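Local structure of copper induced nitroreductase D (Lactococcus lactis, 4BNB) at residues R10-L15 against A183-K188. The protein binds FMN and is probably an oxidoreductase of the nitroreductase family. Residues are numbered along the deposited sequence; the frame is centred on the assembly and turned at random.
With FMN (flavin mononucleotide), chain B; YHX (4-nitroquinoline 1-oxide), chain D.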
ATOM      1  N   ARG A  10     -13.295   6.672  -0.268  1.00  9.50           N
ATOM      2  CA  ARG A  10     -12.960   8.031  -0.665  1.00  8.68           C
ATOM      3  C   ARG A  10     -12.501   8.835   0.542  1.00  9.34           C
ATOM      4  O   ARG A  10     -12.764   8.471   1.688  1.00 10.86           O
ATOM      5  CB  ARG A  10     -14.162   8.724  -1.312  1.00 10.68           C
ATOM      6  CG  ARG A  10     -14.624   8.112  -2.633  1.00 13.40           C
ATOM      7  CD  ARG A  10     -13.609   8.301  -3.756  1.00 12.34           C
ATOM      8  NE  ARG A  10     -13.263   9.706  -3.951  1.00 11.86           N
ATOM      9  CZ  ARG A  10     -14.019  10.592  -4.590  1.00 15.14           C
ATOM     10  NH1 ARG A  10     -15.183  10.234  -5.112  1.00 20.17           N
ATOM     11  NH2 ARG A  10     -13.609  11.847  -4.700  1.00 16.62           N
ATOM     12  N   THR A  11     -11.812   9.934   0.267  1.00  9.22           N
ATOM     13  CA  THR A  11     -11.441  10.886   1.296  1.00 10.90           C
ATOM     14  C   THR A  11     -12.683  11.667   1.705  1.00 11.59           C
ATOM     15  O   THR A  11     -13.298  12.350   0.885  1.00 12.97           O
ATOM     16  CB  THR A  11     -10.349  11.844   0.790  1.00 10.68           C
ATOM     17  OG1 THR A  11      -9.112  11.129   0.674  1.00  9.64           O
ATOM     18  CG2 THR A  11     -10.162  13.021   1.739  1.00 10.39           C
ATOM     19  N   ILE A  12     -13.058  11.527   2.972  1.00  9.74           N
ATOM     20  CA  ILE A  12     -14.205  12.225   3.537  1.00 10.64           C
ATOM     21  C   ILE A  12     -13.720  13.102   4.679  1.00  9.48           C
ATOM     22  O   ILE A  12     -13.245  12.595   5.697  1.00 10.85           O
ATOM     23  CB  ILE A  12     -15.247  11.234   4.089  1.00 12.31           C
ATOM     24  CG1 ILE A  12     -15.699  10.260   2.994  1.00 11.71           C
ATOM     25  CG2 ILE A  12     -16.435  11.979   4.687  1.00 11.50           C
ATOM     26  CD1 ILE A  12     -16.459  10.911   1.853  1.00 14.75           C
ATOM     27  N   TYR A  13     -13.837  14.415   4.509  1.00 10.28           N
ATOM     28  CA  TYR A  13     -13.374  15.355   5.526  1.00 11.06           C
ATOM     29  C   TYR A  13     -14.464  15.676   6.547  1.00 12.16           C
ATOM     30  O   TYR A  13     -14.169  15.935   7.715  1.00 15.26           O
ATOM     31  CB  TYR A  13     -12.861  16.642   4.876  1.00 13.10           C
ATOM     32  CG  TYR A  13     -11.570  16.449   4.114  1.00 12.40           C
ATOM     33  CD1 TYR A  13     -10.415  16.035   4.765  1.00 11.47           C
ATOM     34  CD2 TYR A  13     -11.502  16.684   2.747  1.00 12.32           C
ATOM     35  CE1 TYR A  13      -9.230  15.855   4.077  1.00 13.65           C
ATOM     36  CE2 TYR A  13     -10.318  16.507   2.049  1.00 11.62           C
ATOM     37  CZ  TYR A  13      -9.187  16.093   2.720  1.00 14.81           C
ATOM     38  OH  TYR A  13      -8.005  15.917   2.033  1.00 14.99           O
ATOM     39  N   ALA A  14     -15.716  15.658   6.105  1.00 11.85           N
ATOM     40  CA  ALA A  14     -16.843  15.951   6.983  1.00 11.87           C
ATOM     41  C   ALA A  14     -17.268  14.688   7.722  1.00 13.25           C
ATOM     42  O   ALA A  14     -18.050  13.884   7.206  1.00 13.26           O
ATOM     43  CB  ALA A  14     -18.004  16.513   6.183  1.00 15.58           C
ATOM     44  N   LEU A  15     -16.749  14.524   8.934  1.00 10.50           N
ATOM     45  CA  LEU A  15     -16.973  13.313   9.713  1.00 10.21           C
ATOM     46  C   LEU A  15     -17.652  13.606  11.048  1.00 12.05           C
ATOM     47  O   LEU A  15     -17.445  14.664  11.647  1.00 14.70           O
ATOM     48  CB  LEU A  15     -15.643  12.597   9.962  1.00  9.76           C
ATOM     49  CG  LEU A  15     -14.929  12.074   8.714  1.00 10.88           C
ATOM     50  CD1 LEU A  15     -13.550  11.543   9.072  1.00 12.36           C
ATOM     51  CD2 LEU A  15     -15.756  10.999   8.025  1.00 12.95           C
ATOM     52  N   ALA A 183     -20.863  14.657   4.864  1.00 14.69           N
ATOM     53  CA  ALA A 183     -20.962  15.284   3.551  1.00 16.41           C
ATOM     54  C   ALA A 183     -20.218  14.411   2.549  1.00 13.97           C
ATOM     55  O   ALA A 183     -19.251  13.744   2.911  1.00 16.19           O
ATOM     56  CB  ALA A 183     -20.383  16.691   3.573  1.00 19.18           C
ATOM     57  N   PRO A 184     -20.671  14.402   1.287  1.00 17.39           N
ATOM     58  CA  PRO A 184     -20.086  13.512   0.278  1.00 18.48           C
ATOM     59  C   PRO A 184     -18.658  13.889  -0.100  1.00 20.64           C
ATOM     60  O   PRO A 184     -18.229  15.021   0.132  1.00 15.99           O
ATOM     61  CB  PRO A 184     -21.017  13.688  -0.924  1.00 26.38           C
ATOM     62  CG  PRO A 184     -21.602  15.043  -0.754  1.00 35.21           C
ATOM     63  CD  PRO A 184     -21.733  15.257   0.724  1.00 23.11           C
ATOM     64  N   ALA A 185     -17.932  12.935  -0.674  1.00 17.37           N
ATOM     65  CA  ALA A 185     -16.591  13.190  -1.179  1.00 16.42           C
ATOM     66  C   ALA A 185     -16.653  14.257  -2.259  1.00 18.84           C
ATOM     67  O   ALA A 185     -17.682  14.438  -2.909  1.00 22.80           O
ATOM     68  CB  ALA A 185     -15.986  11.913  -1.735  1.00 20.70           C
ATOM     69  N   GLY A 186     -15.545  14.960  -2.455  1.00 19.58           N
ATOM     70  CA  GLY A 186     -15.463  15.957  -3.504  1.00 20.84           C
ATOM     71  C   GLY A 186     -15.279  15.319  -4.867  1.00 15.63           C
ATOM     72  O   GLY A 186     -15.270  14.095  -5.002  1.00 22.58           O
ATOM     73  N   GLU A 187     -15.132  16.159  -5.886  1.00 23.16           N
ATOM     74  CA  GLU A 187     -14.870  15.686  -7.238  1.00 19.22           C
ATOM     75  C   GLU A 187     -13.435  15.183  -7.345  1.00 16.00           C
ATOM     76  O   GLU A 187     -12.545  15.674  -6.647  1.00 22.28           O
ATOM     77  CB  GLU A 187     -15.103  16.814  -8.238  1.00 22.57           C
ATOM     78  CG  GLU A 187     -16.561  17.208  -8.394  1.00 26.03           C
ATOM     79  CD  GLU A 187     -16.738  18.479  -9.201  1.00 36.44           C
ATOM     80  OE1 GLU A 187     -15.728  19.019  -9.704  1.00 33.36           O
ATOM     81  OE2 GLU A 187     -17.892  18.940  -9.330  1.00 37.95           O
ATOM     82  N   LYS A 188     -13.215  14.198  -8.210  1.00 19.22           N
ATOM     83  CA  LYS A 188     -11.878  13.651  -8.420  1.00 16.39           C
ATOM     84  C   LYS A 188     -11.652  13.305  -9.887  1.00 14.78           C
ATOM     85  O   LYS A 188     -12.518  12.727 -10.540  1.00 20.41           O
ATOM     86  CB  LYS A 188     -11.658  12.406  -7.553  1.00 19.11           C
ATOM     87  CG  LYS A 188     -10.268  11.807  -7.702  1.00 16.49           C
ATOM     88  CD  LYS A 188      -9.994  10.710  -6.682  1.00 19.92           C
ATOM     89  CE  LYS A 188     -10.838   9.475  -6.939  1.00 19.28           C
ATOM     90  NZ  LYS A 188     -10.307   8.291  -6.207  1.00 12.92           N
TER
HETATM   91  N1  FMN B 504      -5.140  13.634   2.315  1.00  9.58           N
HETATM   92  C2  FMN B 504      -5.033  14.741   3.329  1.00 12.59           C
HETATM   93  O2  FMN B 504      -5.966  15.445   3.520  1.00 12.74           O
HETATM   94  N3  FMN B 504      -3.804  14.939   4.046  1.00 15.69           N
HETATM   95  C4  FMN B 504      -2.715  14.130   3.829  1.00 15.10           C
HETATM   96  O4  FMN B 504      -1.729  14.256   4.481  1.00 14.36           O
HETATM   97  C4A FMN B 504      -2.814  13.052   2.835  1.00 10.06           C
HETATM   98  N5  FMN B 504      -1.820  12.301   2.598  1.00 10.58           N
HETATM   99  C5A FMN B 504      -1.994  11.078   1.733  1.00  9.92           C
HETATM  100  C6  FMN B 504      -0.853  10.082   1.625  1.00 10.89           C
HETATM  101  C7  FMN B 504      -0.984   8.994   0.887  1.00 11.40           C
HETATM  102  C7M FMN B 504       0.176   8.009   0.786  1.00 12.11           C
HETATM  103  C8  FMN B 504      -2.294   8.732   0.137  1.00 15.43           C
HETATM  104  C8M FMN B 504      -2.442   7.446  -0.669  1.00 15.56           C
HETATM  105  C9  FMN B 504      -3.293   9.604   0.217  1.00 13.17           C
HETATM  106  C9A FMN B 504      -3.143  10.863   1.065  1.00 12.24           C
HETATM  107  N10 FMN B 504      -4.214  11.825   1.157  1.00 10.93           N
HETATM  108  C10 FMN B 504      -4.102  12.852   2.092  1.00  8.75           C
HETATM  109  C1' FMN B 504      -5.463  11.622   0.445  1.00  9.78           C
HETATM  110  C2' FMN B 504      -5.256  11.831  -1.055  1.00 10.68           C
HETATM  111  O2' FMN B 504      -5.128  13.197  -1.344  1.00 11.46           O
HETATM  112  C3' FMN B 504      -6.469  11.231  -1.764  1.00  9.69           C
HETATM  113  O3' FMN B 504      -6.437   9.851  -1.517  1.00  8.72           O
HETATM  114  C4' FMN B 504      -6.435  11.488  -3.274  1.00 10.12           C
HETATM  115  O4' FMN B 504      -6.650  12.850  -3.544  1.00 10.40           O
HETATM  116  C5' FMN B 504      -7.528  10.658  -3.951  1.00 10.00           C
HETATM  117  O5' FMN B 504      -8.785  10.999  -3.427  1.00 10.32           O
HETATM  118  P   FMN B 504      -9.735   9.869  -2.697  1.00  9.65           P
HETATM  119  O1P FMN B 504      -9.894   8.727  -3.599  1.00 11.31           O
HETATM  120  O2P FMN B 504      -9.013   9.368  -1.316  1.00  9.55           O
HETATM  121  O3P FMN B 504     -11.186  10.571  -2.379  1.00 11.58           O
HETATM  122  O01 YHX D1204     -12.564  19.946   7.615  0.83 62.04           O
HETATM  123  N02 YHX D1204     -11.370  19.606   7.240  0.83 61.58           N
HETATM  124  O03 YHX D1204     -10.606  19.150   8.074  0.83 46.51           O
HETATM  125  C04 YHX D1204     -11.009  19.777   5.858  0.83 32.76           C
HETATM  126  C05 YHX D1204     -12.011  20.218   4.980  0.83 40.95           C
HETATM  127  C06 YHX D1204     -11.737  20.406   3.625  0.83 32.65           C
HETATM  128  N07 YHX D1204     -10.514  20.170   3.139  0.83 35.40           N
HETATM  129  O08 YHX D1204     -10.278  20.350   1.877  0.83 40.25           O
HETATM  130  C09 YHX D1204      -9.499  19.737   3.963  0.83 22.55           C
HETATM  131  C10 YHX D1204      -9.694  19.530   5.301  0.83 35.81           C
HETATM  132  C11 YHX D1204      -8.583  19.076   6.085  0.83 33.54           C
HETATM  133  C12 YHX D1204      -7.337  18.854   5.499  0.83 32.77           C
HETATM  134  C13 YHX D1204      -7.154  19.068   4.133  0.83 44.91           C
HETATM  135  C14 YHX D1204      -8.222  19.505   3.363  0.83 34.14           C
HETATM  136  O   HOH W   1     -17.099  11.971  -6.557  1.00 45.27           O
HETATM  137  O   HOH W   2     -12.993  13.983  -1.252  1.00 20.92           O
HETATM  138  O   HOH W   3     -16.826  15.202   3.236  1.00 15.52           O
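Arg10 and Lys188 grip the FMN phosphate together, in the phosphate pocket of the nitroreductase fold, where the loop after helix 2-8 meets the loop after strand 170-181. Arg10 NE donates to FMN O3P at 2.7 Å with an N-H...O angle of 160°, and Lys188 NZ reaches FMN O1P at 2.7 Å. Thr11 adds two bonds: its backbone N gives O3P a second, nearly straight one (174°), and its OG1 donates to O2P. Arg9, Gln150 and His151 also bond FMN. The two cationic side chains thus converge on one anion, each on a different oxygen.

The Arg10 guanidinium is sandwiched, which limits its rotation: Ala185 CB sits 3.7 Å above the plane, over its centre, and Lys188 CE lies over the opposite face, displaced toward the rim. Bends at chi2 and chi3 fold the chain back so that NE faces the phosphate while Arg10 NH2 donates to Gly186 O at 2.8 Å, from above that carbonyl's plane. Water 1 links NH1 to the same oxygen. Cut back to an alanine, Arg10 is likely to cost O3P the NE bond, leaving it the one from Thr11 N, and Gly186 O its direct donor.

Further out, water 2 joins Thr11 O to Gly186 N, Ile12 CD1 rests on Ala185 CB, and Ile12 O is hydrogen-bonded to Asn148 ND2 of strand 145-150. One face of the Tyr13 ring lies against 4-nitroquinoline 1-oxide, C09 over its centre, and its OH donates to FMN O2. At the far end Ala14 CB meets Ala183 CB at 3.5 Å, beside water 3, which accepts from Ala14 N and donates to Ala183 O.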